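Local coordinates for protein alpha-L-arabinosidase (Xanthomonas axonopodis pv. citri, PDB 6D25) that probably hydrolyses terminal alpha-L-arabinofuranosyl side groups of arabinoxylans as a trimeric GH51 arabinofuranosidase, including arabinose on internally di-substituted xylose units, at residues N132-T136 with H137-D141; V111-P114 with A115-P118. All coordinates share one frame; numbering follows the deposited sequence.

Contact 1 of 2, residues N132-T136 with H137-D141; sequences NRFGT and HEFMD
Phe-134 and Phe-139 meet across the N-terminus of helix 136-146 as a hydrophobic staple, with Gly-135 at the N-cap between them. The helix belongs to the beta-alpha-beta crossover from strand 93-96 to strand 149-154 of the parallel eight-stranded (beta/alpha)8 barrel. In the apolar contact, CE2 of Phe-134 lies 3.7 Å from CB of Phe-139, while the start of the helix backbone crosses the rim of one face of the Phe-134 ring. Phe-139 turns its own ring onto Ala-150 and Ile-152 of the barrel strand.

Backbone bonds open the helix: Phe-139 N to Gly-135 O (2.9 Å) is nearly straight at 174°, and Met-140 N donates to Thr-136 O at 2.9 Å.

The side chain that ties the polar part together is Glu-138. Bent at chi2 (77°), it folds back along the chain, and OE1 of Glu-138 accepts Gly-135 N on its anti side at 2.8 Å, forming one half of a capping box; Gly-135 has no side chain to return the other half. OE2 of Glu-138 is salt-bridged to Arg-117 NH2 and, less certainly because Arg-133 has two conformers, to Arg-133 NH1 (3.0 Å), which approaches from above the carboxylate plane.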
loop_
_atom_site.group_PDB
_atom_site.type_symbol
_atom_site.label_atom_id
_atom_site.label_comp_id
_atom_site.label_asym_id
_atom_site.label_seq_id
_atom_site.Cartn_x
_atom_site.Cartn_y
_atom_site.Cartn_z
ATOM N N ASN A 132 -3.438 -26.303 2.787
ATOM C CA ASN A 132 -4.615 -25.494 3.109
ATOM C C ASN A 132 -5.847 -26.365 3.458
ATOM O O ASN A 132 -6.984 -25.868 3.430
ATOM C CB ASN A 132 -4.942 -24.452 2.049
ATOM C CG ASN A 132 -3.955 -23.302 2.092
ATOM O OD1 ASN A 132 -3.818 -22.675 3.132
ATOM N ND2 ASN A 132 -3.220 -23.076 1.004
ATOM N N ARG A 133 -5.627 -27.610 3.885
ATOM C CA ARG A 133 -6.745 -28.435 4.278
ATOM C C ARG A 133 -7.334 -27.929 5.594
ATOM O O ARG A 133 -8.501 -28.105 5.857
ATOM C CB ARG A 133 -6.296 -29.891 4.390
ATOM C CG ARG A 133 -7.414 -30.861 4.707
ATOM C CD ARG A 133 -8.492 -30.922 3.678
ATOM N NE ARG A 133 -9.641 -31.667 4.137
ATOM C CZ ARG A 133 -10.688 -31.127 4.778
ATOM N NH1 ARG A 133 -10.652 -29.857 5.154
ATOM N NH2 ARG A 133 -11.751 -31.881 5.053
ATOM N N PHE A 134 -6.491 -27.322 6.437
ATOM C CA PHE A 134 -6.947 -26.671 7.628
ATOM C C PHE A 134 -7.057 -25.177 7.329
ATOM O O PHE A 134 -6.024 -24.482 7.236
ATOM C CB PHE A 134 -5.978 -26.908 8.792
ATOM C CG PHE A 134 -6.478 -26.502 10.160
ATOM C CD1 PHE A 134 -7.230 -27.364 10.921
ATOM C CD2 PHE A 134 -6.159 -25.277 10.717
ATOM C CE1 PHE A 134 -7.637 -27.071 12.203
ATOM C CE2 PHE A 134 -6.578 -24.949 11.999
ATOM C CZ PHE A 134 -7.321 -25.849 12.741
ATOM N N GLY A 135 -8.292 -24.711 7.118
ATOM C CA GLY A 135 -8.575 -23.356 6.746
ATOM C C GLY A 135 -9.600 -22.726 7.681
ATOM O O GLY A 135 -9.798 -23.193 8.811
ATOM N N THR A 136 -10.271 -21.680 7.199
ATOM C CA THR A 136 -11.203 -20.911 8.054
ATOM C C THR A 136 -12.231 -21.824 8.747
ATOM O O THR A 136 -12.443 -21.724 9.961
ATOM C CB THR A 136 -11.922 -19.796 7.273
ATOM O OG1 THR A 136 -10.974 -18.799 6.952
ATOM C CG2 THR A 136 -13.039 -19.175 8.078
ATOM N N HIS A 137 -12.915 -22.678 8.012
ATOM C CA HIS A 137 -13.965 -23.459 8.622
ATOM C C HIS A 137 -13.373 -24.435 9.645
ATOM O O HIS A 137 -13.978 -24.659 10.715
ATOM C CB HIS A 137 -14.778 -24.231 7.578
ATOM C CG HIS A 137 -15.693 -23.359 6.801
ATOM N ND1 HIS A 137 -17.049 -23.507 6.831
ATOM C CD2 HIS A 137 -15.431 -22.337 5.958
ATOM C CE1 HIS A 137 -17.593 -22.625 6.032
ATOM N NE2 HIS A 137 -16.645 -21.865 5.494
ATOM N N GLU A 138 -12.224 -25.031 9.304
ATOM C CA GLU A 138 -11.691 -26.051 10.171
ATOM C C GLU A 138 -11.217 -25.397 11.469
ATOM O O GLU A 138 -11.461 -25.946 12.558
ATOM C CB GLU A 138 -10.571 -26.828 9.453
ATOM C CG GLU A 138 -11.077 -27.632 8.267
ATOM C CD GLU A 138 -11.387 -26.864 6.985
ATOM O OE1 GLU A 138 -10.898 -25.713 6.815
ATOM O OE2 GLU A 138 -12.104 -27.429 6.160
ATOM N N PHE A 139 -10.545 -24.227 11.370
ATOM C CA PHE A 139 -10.119 -23.552 12.590
ATOM C C PHE A 139 -11.339 -23.068 13.400
ATOM O O PHE A 139 -11.412 -23.286 14.650
ATOM C CB PHE A 139 -9.182 -22.382 12.308
ATOM C CG PHE A 139 -8.866 -21.594 13.539
ATOM C CD1 PHE A 139 -8.059 -22.130 14.537
ATOM C CD2 PHE A 139 -9.441 -20.360 13.763
ATOM C CE1 PHE A 139 -7.797 -21.426 15.698
ATOM C CE2 PHE A 139 -9.166 -19.653 14.931
ATOM C CZ PHE A 139 -8.345 -20.201 15.888
ATOM N N MET A 140 -12.283 -22.405 12.748
ATOM C CA MET A 140 -13.362 -21.803 13.523
ATOM C C MET A 140 -14.228 -22.884 14.181
ATOM O O MET A 140 -14.655 -22.719 15.352
ATOM C CB MET A 140 -14.214 -20.865 12.660
ATOM C CG MET A 140 -13.467 -19.637 12.208
ATOM S SD MET A 140 -12.773 -18.641 13.573
ATOM C CE MET A 140 -14.302 -17.975 14.211
ATOM N N ASP A 141 -14.492 -23.976 13.487
ATOM C CA ASP A 141 -15.275 -25.061 14.074
ATOM C C ASP A 141 -14.459 -25.748 15.181
ATOM O O ASP A 141 -15.039 -26.247 16.146
ATOM C CB ASP A 141 -15.748 -26.053 13.008
ATOM C CG ASP A 141 -16.820 -25.504 12.078
ATOM O OD1 ASP A 141 -17.491 -24.500 12.446
ATOM O OD2 ASP A 141 -16.949 -26.074 10.977
#

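Contact 2 of 2, residues V111-P114 with A115-P118; sequences VGTP and AKRP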
loop_
_atom_site.group_PDB
_atom_site.type_symbol
_atom_site.label_atom_id
_atom_site.label_comp_id
_atom_site.label_asym_id
_atom_site.label_seq_id
_atom_site.Cartn_x
_atom_site.Cartn_y
_atom_site.Cartn_z
ATOM N N VAL A 111 -10.649 -21.921 1.931
ATOM C CA VAL A 111 -12.078 -22.230 1.967
ATOM C C VAL A 111 -12.474 -22.940 0.681
ATOM O O VAL A 111 -11.810 -22.837 -0.353
ATOM C CB VAL A 111 -12.947 -20.978 2.214
ATOM C CG1 VAL A 111 -12.555 -20.285 3.507
ATOM C CG2 VAL A 111 -12.929 -20.001 1.055
ATOM N N GLY A 112 -13.601 -23.604 0.753
ATOM C CA GLY A 112 -14.176 -24.268 -0.397
ATOM C C GLY A 112 -13.811 -25.720 -0.387
ATOM O O GLY A 112 -13.124 -26.195 0.532
ATOM N N THR A 113 -14.295 -26.438 -1.407
ATOM C CA THR A 113 -14.017 -27.848 -1.539
ATOM C C THR A 113 -12.503 -28.086 -1.340
ATOM O O THR A 113 -11.694 -27.432 -1.974
ATOM C CB THR A 113 -14.395 -28.295 -2.954
ATOM O OG1 THR A 113 -15.794 -28.038 -3.163
ATOM C CG2 THR A 113 -14.076 -29.758 -3.232
ATOM N N PRO A 114 -12.124 -29.046 -0.460
ATOM C CA PRO A 114 -10.669 -29.195 -0.139
ATOM C C PRO A 114 -9.792 -29.469 -1.353
ATOM O O PRO A 114 -8.725 -28.890 -1.420
ATOM C CB PRO A 114 -10.676 -30.406 0.791
ATOM C CG PRO A 114 -11.968 -30.223 1.581
ATOM C CD PRO A 114 -12.972 -29.780 0.531
ATOM N N ALA A 115 -10.284 -30.292 -2.316
ATOM C CA ALA A 115 -9.468 -30.615 -3.485
ATOM C C ALA A 115 -9.211 -29.388 -4.352
ATOM O O ALA A 115 -8.280 -29.399 -5.152
ATOM C CB ALA A 115 -10.105 -31.720 -4.308
ATOM N N LYS A 116 -9.993 -28.339 -4.232
ATOM C CA LYS A 116 -9.805 -27.177 -5.062
ATOM C C LYS A 116 -8.979 -26.110 -4.343
ATOM O O LYS A 116 -8.676 -25.133 -4.938
ATOM C CB LYS A 116 -11.156 -26.523 -5.380
ATOM C CG LYS A 116 -12.167 -27.374 -6.115
ATOM C CD LYS A 116 -13.433 -26.608 -6.400
ATOM C CE LYS A 116 -14.309 -27.328 -7.404
ATOM N NZ LYS A 116 -15.455 -26.479 -7.809
ATOM N N ARG A 117 -8.619 -26.299 -3.085
ATOM C CA ARG A 117 -7.787 -25.321 -2.410
ATOM C C ARG A 117 -6.342 -25.442 -2.937
ATOM O O ARG A 117 -5.819 -26.536 -3.092
ATOM C CB ARG A 117 -7.788 -25.540 -0.902
ATOM C CG ARG A 117 -9.180 -25.474 -0.287
ATOM C CD ARG A 117 -9.156 -25.735 1.175
ATOM N NE ARG A 117 -10.501 -25.881 1.709
ATOM C CZ ARG A 117 -10.774 -26.237 2.959
ATOM N NH1 ARG A 117 -9.784 -26.361 3.819
ATOM N NH2 ARG A 117 -12.019 -26.514 3.315
ATOM N N PRO A 118 -5.693 -24.299 -3.163
ATOM C CA PRO A 118 -4.351 -24.347 -3.702
ATOM C C PRO A 118 -3.325 -24.810 -2.656
ATOM O O PRO A 118 -3.479 -24.575 -1.464
ATOM C CB PRO A 118 -4.073 -22.927 -4.153
ATOM C CG PRO A 118 -4.908 -22.116 -3.225
ATOM C CD PRO A 118 -6.184 -22.920 -3.082
HETATM O O HOH W 1 -16.766 -26.410 -5.365
#
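Arg-117 doubles back over the loop residues before it, with its guanidinium on the carbonyl of Gly-112. Its side chain starts against a short 3-10 turn, in which Lys-116 N donates to Thr-113 O (3.0 Å) and Arg-117 N to Pro-114 O (3.1 Å). CB of Arg-117 rests 3.5 Å from Pro-114 O. CG, set beside the backbone N by chi1 of -58°, lies over the carbonyl oxygens of Thr-113 and Pro-114, 3.6 Å from Thr-113 O. From there the chain runs extended to NE, and CD moves alongside Pro-114, 4.0 Å from its CA.

At the tip, NE meets Gly-112 O at 2.9 Å and NH2 meets the same oxygen at 3.0 Å, a side-on grip by two nitrogens with the oxygen close to the guanidinium plane. The NH2 donor lies in the carbonyl plane, whereas the NE donor is tilted 35° from it. Val-111 N sits over one face of the group and Pro-114 over the opposite one, so the loop contributes to both faces. NH2 also forms a salt bridge with Glu-138 OE2, and NH1 goes on to hydrogen-bond Asn-132 O. Gly-112 itself has a positive phi (97°), a backbone shape suited to glycine.

On the exposed side of the turn, a water links Thr-113 OG1 to Lys-116 NZ, which donates to it.

The loop lies between strands 93-96 and 120-122; its arginine points inward to the segment joining strand 128-130 to helix 136-146, while Pro-118 packs on Ser-178 of a second subunit.

Both contacts belong to the long connection between barrel strands 93-96 and 149-154, contact 2 preceding contact 1 along the chain, with centres about 11 Å apart. Contact 1 is buried and combines a helix start with aromatic packing onto the barrel; contact 2 lies farther from the chain centre, is only partly buried, with an exposed turn and a buried arginine, and relies on carbonyl oxygens and a surface water. They join directly: Asn-132 ND2 probably bonds to Pro-118 O at 2.9 Å, and Arg-133 CZ packs 3.6 Å from Pro-114 CG. Arg-117 adds a salt bridge from the outer loop to Glu-138, the carboxylate that takes the N-H of the N-cap glycine.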